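Local coordinates for particle-associated glycoside hydrolase (Acinetobacter phage Fri1, PDB 6C72), which probably degrades the capsular polysaccharide of its Acinetobacter baumannii host during virus entry, acting as a trimeric tailspike depolymerase, at residues Y190-L204 against G221-D235. Residues are numbered along the deposited sequence; the frame is centred on the assembly and turned at random.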
ATOM      1  N   TYR A 190     -30.922  -5.051  -7.589  1.00 27.89           N
ATOM      2  CA  TYR A 190     -30.629  -4.055  -6.561  1.00 27.74           C
ATOM      3  C   TYR A 190     -30.026  -2.817  -7.230  1.00 27.37           C
ATOM      4  O   TYR A 190     -28.851  -2.813  -7.608  1.00 26.64           O
ATOM      5  CB  TYR A 190     -29.673  -4.638  -5.525  1.00 27.19           C
ATOM      6  CG  TYR A 190     -29.633  -3.911  -4.199  1.00 27.45           C
ATOM      7  CD1 TYR A 190     -30.717  -3.147  -3.760  1.00 28.24           C
ATOM      8  CD2 TYR A 190     -28.492  -3.979  -3.384  1.00 27.74           C
ATOM      9  CE1 TYR A 190     -30.681  -2.496  -2.533  1.00 29.01           C
ATOM     10  CE2 TYR A 190     -28.434  -3.321  -2.157  1.00 29.24           C
ATOM     11  CZ  TYR A 190     -29.530  -2.586  -1.737  1.00 29.89           C
ATOM     12  OH  TYR A 190     -29.478  -1.942  -0.521  1.00 31.57           O
ATOM     13  N   LEU A 191     -30.820  -1.765  -7.379  1.00 30.49           N
ATOM     14  CA  LEU A 191     -30.374  -0.519  -7.992  1.00 30.79           C
ATOM     15  C   LEU A 191     -29.987   0.490  -6.917  1.00 31.69           C
ATOM     16  O   LEU A 191     -30.770   0.772  -6.006  1.00 32.28           O
ATOM     17  CB  LEU A 191     -31.464   0.059  -8.892  1.00 30.86           C
ATOM     18  CG  LEU A 191     -31.208   1.434  -9.518  1.00 31.34           C
ATOM     19  CD1 LEU A 191     -30.041   1.403 -10.494  1.00 31.21           C
ATOM     20  CD2 LEU A 191     -32.479   1.967 -10.171  1.00 31.49           C
ATOM     21  N   VAL A 192     -28.779   1.024  -7.013  1.00 27.29           N
ATOM     22  CA  VAL A 192     -28.367   2.061  -6.076  1.00 27.64           C
ATOM     23  C   VAL A 192     -28.365   3.392  -6.817  1.00 28.01           C
ATOM     24  O   VAL A 192     -27.374   3.720  -7.481  1.00 28.02           O
ATOM     25  CB  VAL A 192     -26.997   1.763  -5.466  1.00 28.01           C
ATOM     26  CG1 VAL A 192     -26.728   2.723  -4.338  1.00 29.58           C
ATOM     27  CG2 VAL A 192     -26.918   0.305  -4.998  1.00 27.43           C
ATOM     28  N   PRO A 193     -29.436   4.185  -6.721  1.00 31.65           N
ATOM     29  CA  PRO A 193     -29.531   5.423  -7.504  1.00 31.88           C
ATOM     30  C   PRO A 193     -28.428   6.398  -7.140  1.00 32.64           C
ATOM     31  O   PRO A 193     -27.774   6.280  -6.101  1.00 33.24           O
ATOM     32  CB  PRO A 193     -30.900   6.003  -7.114  1.00 32.19           C
ATOM     33  CG  PRO A 193     -31.645   4.892  -6.541  1.00 31.91           C
ATOM     34  CD  PRO A 193     -30.625   3.972  -5.886  1.00 31.85           C
ATOM     35  N   GLU A 194     -28.250   7.394  -8.007  1.00 35.01           N
ATOM     36  CA  GLU A 194     -27.352   8.491  -7.684  1.00 35.64           C
ATOM     37  C   GLU A 194     -27.838   9.196  -6.423  1.00 36.45           C
ATOM     38  O   GLU A 194     -29.032   9.204  -6.111  1.00 36.47           O
ATOM     39  CB  GLU A 194     -27.244   9.472  -8.855  1.00 35.45           C
ATOM     40  CG  GLU A 194     -28.557  10.171  -9.231  1.00 35.41           C
ATOM     41  CD  GLU A 194     -29.393   9.371 -10.215  1.00 34.77           C
ATOM     42  OE1 GLU A 194     -29.159   8.142 -10.317  1.00 34.35           O
ATOM     43  OE2 GLU A 194     -30.277   9.976 -10.875  1.00 34.71           O
ATOM     44  N   ASN A 195     -26.889   9.744  -5.668  1.00 32.13           N
ATOM     45  CA  ASN A 195     -27.110  10.417  -4.393  1.00 33.10           C
ATOM     46  C   ASN A 195     -27.600   9.490  -3.282  1.00 33.48           C
ATOM     47  O   ASN A 195     -27.948   9.974  -2.198  1.00 34.36           O
ATOM     48  CB  ASN A 195     -28.058  11.614  -4.529  1.00 33.28           C
ATOM     49  CG  ASN A 195     -27.376  12.805  -5.158  1.00 33.33           C
ATOM     50  OD1 ASN A 195     -26.202  13.070  -4.877  1.00 33.70           O
ATOM     51  ND2 ASN A 195     -28.100  13.544  -5.997  1.00 33.42           N
ATOM     52  N   VAL A 196     -27.656   8.182  -3.512  1.00 30.33           N
ATOM     53  CA  VAL A 196     -27.888   7.224  -2.435  1.00 30.23           C
ATOM     54  C   VAL A 196     -26.532   6.804  -1.875  1.00 29.70           C
ATOM     55  O   VAL A 196     -25.677   6.290  -2.605  1.00 28.91           O
ATOM     56  CB  VAL A 196     -28.705   6.016  -2.921  1.00 29.83           C
ATOM     57  CG1 VAL A 196     -28.666   4.904  -1.887  1.00 29.65           C
ATOM     58  CG2 VAL A 196     -30.164   6.444  -3.200  1.00 30.66           C
ATOM     59  N   THR A 197     -26.325   7.055  -0.584  1.00 30.28           N
ATOM     60  CA  THR A 197     -25.033   6.914   0.062  1.00 30.12           C
ATOM     61  C   THR A 197     -25.107   5.920   1.208  1.00 30.15           C
ATOM     62  O   THR A 197     -26.097   5.883   1.943  1.00 30.81           O
ATOM     63  CB  THR A 197     -24.564   8.253   0.622  1.00 31.07           C
ATOM     64  OG1 THR A 197     -25.561   8.764   1.518  1.00 32.09           O
ATOM     65  CG2 THR A 197     -24.318   9.253  -0.503  1.00 31.13           C
ATOM     66  N   GLY A 198     -24.031   5.154   1.391  1.00 29.59           N
ATOM     67  CA  GLY A 198     -23.935   4.289   2.549  1.00 29.77           C
ATOM     68  C   GLY A 198     -24.866   3.101   2.538  1.00 29.46           C
ATOM     69  O   GLY A 198     -25.157   2.549   3.594  1.00 29.94           O
ATOM     70  N   ALA A 199     -25.387   2.735   1.374  1.00 28.85           N
ATOM     71  CA  ALA A 199     -26.194   1.542   1.235  1.00 28.62           C
ATOM     72  C   ALA A 199     -25.295   0.315   1.154  1.00 27.86           C
ATOM     73  O   ALA A 199     -24.086   0.415   0.934  1.00 27.41           O
ATOM     74  CB  ALA A 199     -27.073   1.633  -0.006  1.00 28.43           C
ATOM     75  N   GLY A 200     -25.909  -0.861   1.299  1.00 31.84           N
ATOM     76  CA  GLY A 200     -25.154  -2.092   1.232  1.00 31.70           C
ATOM     77  C   GLY A 200     -26.029  -3.313   1.043  1.00 30.88           C
ATOM     78  O   GLY A 200     -27.260  -3.246   1.053  1.00 30.37           O
ATOM     79  N   VAL A 201     -25.354  -4.449   0.874  1.00 28.61           N
ATOM     80  CA  VAL A 201     -25.984  -5.756   0.761  1.00 27.40           C
ATOM     81  C   VAL A 201     -25.003  -6.777   1.306  1.00 28.01           C
ATOM     82  O   VAL A 201     -23.788  -6.614   1.178  1.00 28.43           O
ATOM     83  CB  VAL A 201     -26.377  -6.089  -0.701  1.00 26.47           C
ATOM     84  CG1 VAL A 201     -25.144  -6.110  -1.603  1.00 25.62           C
ATOM     85  CG2 VAL A 201     -27.127  -7.442  -0.765  1.00 26.82           C
ATOM     86  N   SER A 202     -25.533  -7.828   1.937  1.00 27.16           N
ATOM     87  CA  SER A 202     -24.646  -8.857   2.465  1.00 27.07           C
ATOM     88  C   SER A 202     -25.386 -10.164   2.697  1.00 27.61           C
ATOM     89  O   SER A 202     -26.622 -10.211   2.774  1.00 28.27           O
ATOM     90  CB  SER A 202     -23.964  -8.416   3.761  1.00 27.48           C
ATOM     91  OG  SER A 202     -24.868  -8.384   4.826  1.00 28.46           O
ATOM     92  N   ASN A 203     -24.591 -11.234   2.786  1.00 27.42           N
ATOM     93  CA  ASN A 203     -25.040 -12.540   3.263  1.00 28.08           C
ATOM     94  C   ASN A 203     -26.191 -13.088   2.419  1.00 28.36           C
ATOM     95  O   ASN A 203     -27.196 -13.561   2.948  1.00 29.31           O
ATOM     96  CB  ASN A 203     -25.440 -12.484   4.747  1.00 29.09           C
ATOM     97  CG  ASN A 203     -24.296 -12.091   5.656  1.00 29.05           C
ATOM     98  OD1 ASN A 203     -23.204 -11.797   5.191  1.00 28.29           O
ATOM     99  ND2 ASN A 203     -24.540 -12.090   6.956  1.00 30.03           N
ATOM    100  N   LEU A 204     -26.036 -13.048   1.099  1.00 27.69           N
ATOM    101  CA  LEU A 204     -27.057 -13.617   0.229  1.00 28.08           C
ATOM    102  C   LEU A 204     -26.452 -13.925  -1.130  1.00 27.36           C
ATOM    103  O   LEU A 204     -25.332 -13.518  -1.441  1.00 26.56           O
ATOM    104  CB  LEU A 204     -28.273 -12.684   0.106  1.00 28.55           C
ATOM    105  CG  LEU A 204     -28.095 -11.217  -0.296  1.00 27.97           C
ATOM    106  CD1 LEU A 204     -27.863 -11.029  -1.793  1.00 27.33           C
ATOM    107  CD2 LEU A 204     -29.317 -10.415   0.168  1.00 28.79           C
ATOM    108  N   GLY A 221     -27.266  -7.852 -11.397  1.00 33.02           N
ATOM    109  CA  GLY A 221     -27.485  -8.101  -9.988  1.00 32.64           C
ATOM    110  C   GLY A 221     -27.486  -6.796  -9.218  1.00 32.47           C
ATOM    111  O   GLY A 221     -28.544  -6.283  -8.847  1.00 32.57           O
ATOM    112  N   ILE A 222     -26.301  -6.238  -8.991  1.00 32.93           N
ATOM    113  CA  ILE A 222     -26.139  -4.946  -8.336  1.00 33.10           C
ATOM    114  C   ILE A 222     -25.715  -3.946  -9.397  1.00 33.16           C
ATOM    115  O   ILE A 222     -24.694  -4.142 -10.068  1.00 33.08           O
ATOM    116  CB  ILE A 222     -25.107  -4.991  -7.197  1.00 33.35           C
ATOM    117  CG1 ILE A 222     -25.396  -6.147  -6.237  1.00 33.63           C
ATOM    118  CG2 ILE A 222     -25.082  -3.650  -6.451  1.00 34.04           C
ATOM    119  CD1 ILE A 222     -24.296  -6.389  -5.228  1.00 34.29           C
ATOM    120  N   LYS A 223     -26.523  -2.907  -9.579  1.00 30.28           N
ATOM    121  CA  LYS A 223     -26.195  -1.762 -10.419  1.00 30.71           C
ATOM    122  C   LYS A 223     -26.012  -0.561  -9.505  1.00 31.26           C
ATOM    123  O   LYS A 223     -26.952  -0.160  -8.810  1.00 31.63           O
ATOM    124  CB  LYS A 223     -27.289  -1.494 -11.461  1.00 31.03           C
ATOM    125  CG  LYS A 223     -27.038  -0.259 -12.291  1.00 31.72           C
ATOM    126  CD  LYS A 223     -28.087  -0.001 -13.383  1.00 32.05           C
ATOM    127  CE  LYS A 223     -27.708   1.295 -14.121  1.00 32.70           C
ATOM    128  NZ  LYS A 223     -28.677   1.772 -15.163  1.00 32.96           N
ATOM    129  N   ILE A 224     -24.808   0.001  -9.491  1.00 25.28           N
ATOM    130  CA  ILE A 224     -24.447   1.059  -8.553  1.00 25.44           C
ATOM    131  C   ILE A 224     -24.299   2.372  -9.307  1.00 25.81           C
ATOM    132  O   ILE A 224     -23.448   2.495 -10.196  1.00 25.67           O
ATOM    133  CB  ILE A 224     -23.166   0.718  -7.785  1.00 25.01           C
ATOM    134  CG1 ILE A 224     -23.360  -0.567  -6.971  1.00 24.76           C
ATOM    135  CG2 ILE A 224     -22.794   1.862  -6.871  1.00 25.44           C
ATOM    136  CD1 ILE A 224     -22.068  -1.022  -6.247  1.00 24.41           C
ATOM    137  N   ILE A 225     -25.144   3.340  -8.962  1.00 28.12           N
ATOM    138  CA  ILE A 225     -24.955   4.730  -9.364  1.00 28.89           C
ATOM    139  C   ILE A 225     -24.574   5.605  -8.181  1.00 29.73           C
ATOM    140  O   ILE A 225     -23.914   6.635  -8.383  1.00 29.94           O
ATOM    141  CB  ILE A 225     -26.219   5.298 -10.050  1.00 28.70           C
ATOM    142  CG1 ILE A 225     -26.839   4.276 -10.998  1.00 27.94           C
ATOM    143  CG2 ILE A 225     -25.928   6.606 -10.806  1.00 28.99           C
ATOM    144  CD1 ILE A 225     -28.145   4.771 -11.597  1.00 28.27           C
ATOM    145  N   GLY A 226     -24.943   5.217  -6.959  1.00 30.14           N
ATOM    146  CA  GLY A 226     -24.684   6.005  -5.774  1.00 31.12           C
ATOM    147  C   GLY A 226     -23.268   5.841  -5.256  1.00 31.54           C
ATOM    148  O   GLY A 226     -22.356   5.408  -5.962  1.00 30.94           O
ATOM    149  N   ASP A 227     -23.103   6.176  -3.982  1.00 32.97           N
ATOM    150  CA  ASP A 227     -21.806   6.415  -3.369  1.00 33.70           C
ATOM    151  C   ASP A 227     -21.660   5.588  -2.098  1.00 34.60           C
ATOM    152  O   ASP A 227     -22.633   5.362  -1.378  1.00 34.94           O
ATOM    153  CB  ASP A 227     -21.655   7.909  -3.045  1.00 34.46           C
ATOM    154  CG  ASP A 227     -20.269   8.275  -2.616  1.00 35.13           C
ATOM    155  OD1 ASP A 227     -19.327   8.210  -3.449  1.00 34.26           O
ATOM    156  OD2 ASP A 227     -20.123   8.604  -1.413  1.00 36.46           O
ATOM    157  N   SER A 228     -20.431   5.142  -1.830  1.00 27.70           N
ATOM    158  CA  SER A 228     -20.070   4.413  -0.603  1.00 27.79           C
ATOM    159  C   SER A 228     -20.971   3.197  -0.367  1.00 27.35           C
ATOM    160  O   SER A 228     -21.584   3.031   0.687  1.00 27.81           O
ATOM    161  CB  SER A 228     -20.081   5.332   0.619  1.00 28.84           C
ATOM    162  OG  SER A 228     -19.098   6.344   0.500  1.00 29.39           O
ATOM    163  N   PHE A 229     -21.017   2.330  -1.366  1.00 26.57           N
ATOM    164  CA  PHE A 229     -21.710   1.059  -1.262  1.00 26.20           C
ATOM    165  C   PHE A 229     -20.762   0.008  -0.682  1.00 25.93           C
ATOM    166  O   PHE A 229     -19.539   0.091  -0.856  1.00 25.79           O
ATOM    167  CB  PHE A 229     -22.198   0.618  -2.637  1.00 25.67           C
ATOM    168  CG  PHE A 229     -23.089  -0.583  -2.610  1.00 25.50           C
ATOM    169  CD1 PHE A 229     -24.454  -0.452  -2.378  1.00 25.98           C
ATOM    170  CD2 PHE A 229     -22.549  -1.856  -2.795  1.00 25.00           C
ATOM    171  CE1 PHE A 229     -25.278  -1.575  -2.357  1.00 26.00           C
ATOM    172  CE2 PHE A 229     -23.352  -2.978  -2.770  1.00 24.98           C
ATOM    173  CZ  PHE A 229     -24.726  -2.843  -2.556  1.00 25.51           C
ATOM    174  N   THR A 230     -21.334  -0.964   0.032  1.00 27.11           N
ATOM    175  CA  THR A 230     -20.556  -2.023   0.672  1.00 27.60           C
ATOM    176  C   THR A 230     -21.250  -3.373   0.514  1.00 26.99           C
ATOM    177  O   THR A 230     -22.445  -3.494   0.802  1.00 27.22           O
ATOM    178  CB  THR A 230     -20.356  -1.713   2.162  1.00 29.46           C
ATOM    179  OG1 THR A 230     -19.700  -0.438   2.307  1.00 30.34           O
ATOM    180  CG2 THR A 230     -19.551  -2.807   2.836  1.00 30.09           C
ATOM    181  N   ALA A 231     -20.498  -4.398   0.099  1.00 29.64           N
ATOM    182  CA  ALA A 231     -21.036  -5.748  -0.025  1.00 29.15           C
ATOM    183  C   ALA A 231     -20.072  -6.752   0.587  1.00 29.65           C
ATOM    184  O   ALA A 231     -18.854  -6.669   0.371  1.00 29.54           O
ATOM    185  CB  ALA A 231     -21.315  -6.124  -1.486  1.00 26.76           C
ATOM    186  N   LYS A 232     -20.625  -7.690   1.363  1.00 33.09           N
ATOM    187  CA  LYS A 232     -19.855  -8.751   2.004  1.00 33.45           C
ATOM    188  C   LYS A 232     -20.608 -10.070   1.912  1.00 32.65           C
ATOM    189  O   LYS A 232     -21.821 -10.115   2.139  1.00 32.52           O
ATOM    190  CB  LYS A 232     -19.574  -8.425   3.473  1.00 35.06           C
ATOM    191  CG  LYS A 232     -18.649  -7.255   3.644  1.00 35.86           C
ATOM    192  CD  LYS A 232     -18.597  -6.768   5.076  1.00 37.57           C
ATOM    193  CE  LYS A 232     -17.614  -5.598   5.214  1.00 38.64           C
ATOM    194  NZ  LYS A 232     -17.004  -5.552   6.583  1.00 39.94           N
ATOM    195  N   TRP A 233     -19.882 -11.142   1.583  1.00 25.72           N
ATOM    196  CA  TRP A 233     -20.456 -12.489   1.483  1.00 25.58           C
ATOM    197  C   TRP A 233     -21.678 -12.496   0.557  1.00 25.53           C
ATOM    198  O   TRP A 233     -22.781 -12.903   0.933  1.00 26.12           O
ATOM    199  CB  TRP A 233     -20.804 -13.036   2.862  1.00 26.40           C
ATOM    200  CG  TRP A 233     -19.625 -13.159   3.742  1.00 26.77           C
ATOM    201  CD1 TRP A 233     -19.294 -12.341   4.787  1.00 27.75           C
ATOM    202  CD2 TRP A 233     -18.609 -14.169   3.686  1.00 26.61           C
ATOM    203  NE1 TRP A 233     -18.131 -12.774   5.382  1.00 28.00           N
ATOM    204  CE2 TRP A 233     -17.687 -13.892   4.725  1.00 27.16           C
ATOM    205  CE3 TRP A 233     -18.381 -15.271   2.854  1.00 26.31           C
ATOM    206  CZ2 TRP A 233     -16.559 -14.681   4.955  1.00 27.15           C
ATOM    207  CZ3 TRP A 233     -17.259 -16.054   3.082  1.00 26.45           C
ATOM    208  CH2 TRP A 233     -16.364 -15.756   4.128  1.00 26.86           C
ATOM    209  N   VAL A 234     -21.476 -12.003  -0.663  1.00 27.21           N
ATOM    210  CA  VAL A 234     -22.502 -11.994  -1.697  1.00 25.93           C
ATOM    211  C   VAL A 234     -21.968 -12.721  -2.920  1.00 25.18           C
ATOM    212  O   VAL A 234     -20.868 -12.422  -3.396  1.00 25.27           O
ATOM    213  CB  VAL A 234     -22.931 -10.560  -2.062  1.00 25.58           C
ATOM    214  CG1 VAL A 234     -23.680 -10.567  -3.380  1.00 24.77           C
ATOM    215  CG2 VAL A 234     -23.810  -9.992  -0.964  1.00 26.46           C
ATOM    216  N   ASP A 235     -22.751 -13.661  -3.433  1.00 29.88           N
ATOM    217  CA  ASP A 235     -22.486 -14.306  -4.707  1.00 29.51           C
ATOM    218  C   ASP A 235     -23.495 -13.800  -5.728  1.00 28.78           C
ATOM    219  O   ASP A 235     -24.605 -13.390  -5.371  1.00 28.50           O
ATOM    220  CB  ASP A 235     -22.573 -15.833  -4.588  1.00 29.94           C
ATOM    221  CG  ASP A 235     -21.502 -16.422  -3.663  1.00 30.68           C
ATOM    222  OD1 ASP A 235     -20.671 -15.664  -3.112  1.00 31.00           O
ATOM    223  OD2 ASP A 235     -21.480 -17.659  -3.498  1.00 31.03           O
TER
HETATM  224  O   HOH W   1     -24.567   3.537  -1.491  1.00 26.03           O
HETATM  225  O   HOH W   2     -21.676   1.379   2.734  1.00 30.20           O
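Successive coils of a right-handed parallel beta-helix, the fold common among phage tailspikes, meet where Tyr190, Val192, Gly200 and Val201 pack against the ring of Phe229. The evidence for stacked coils is the register: Tyr190 to Val192 pairs in parallel with Ile222 to Ile224, and strand 200-202 runs beside 230-232 with axes 4.8 Å apart and 2° from parallel. The intervening loops differ by two residues, the longer one containing a type II turn from Pro193 to Val196. Where the shorter loop leaves its strand, Val192 O takes two N-H groups, Ile225 N in its carbonyl plane at 2.7 Å and Gly226 N from above that plane at 2.9 Å.

Inside the coil, Phe229 carries the apolar contact. Its CG lies anti to the backbone N (chi1 -172°), which leans the ring into the interior, toward the preceding coil. There Gly200 CA sits over one face, 4.0 Å from the ring centroid, while Val201 CG1 meets the edge at Phe229 CZ, 3.4 Å away. Tyr190 CE2 also arrives at that edge, 3.6 Å from Phe229 CE1, the two ring planes inclined at 63°. Val192 CG2 touches Phe229 CE1 obliquely, and Val201 CG1 reaches on to Ile222 CD1 and Ala231 CB.

Two waters bridge the backbones near the loop: one accepts from Ala199 N and donates to Asp227 O, the other donates to Ala199 O and Ser228 O. On the outer side, Leu191 CD1 lies alongside the extended Lys223 chain, 3.8 Å from its CD, and Lys223 NZ hydrogen-bonds to the side-chain oxygen of Asn164 of a neighbouring subunit.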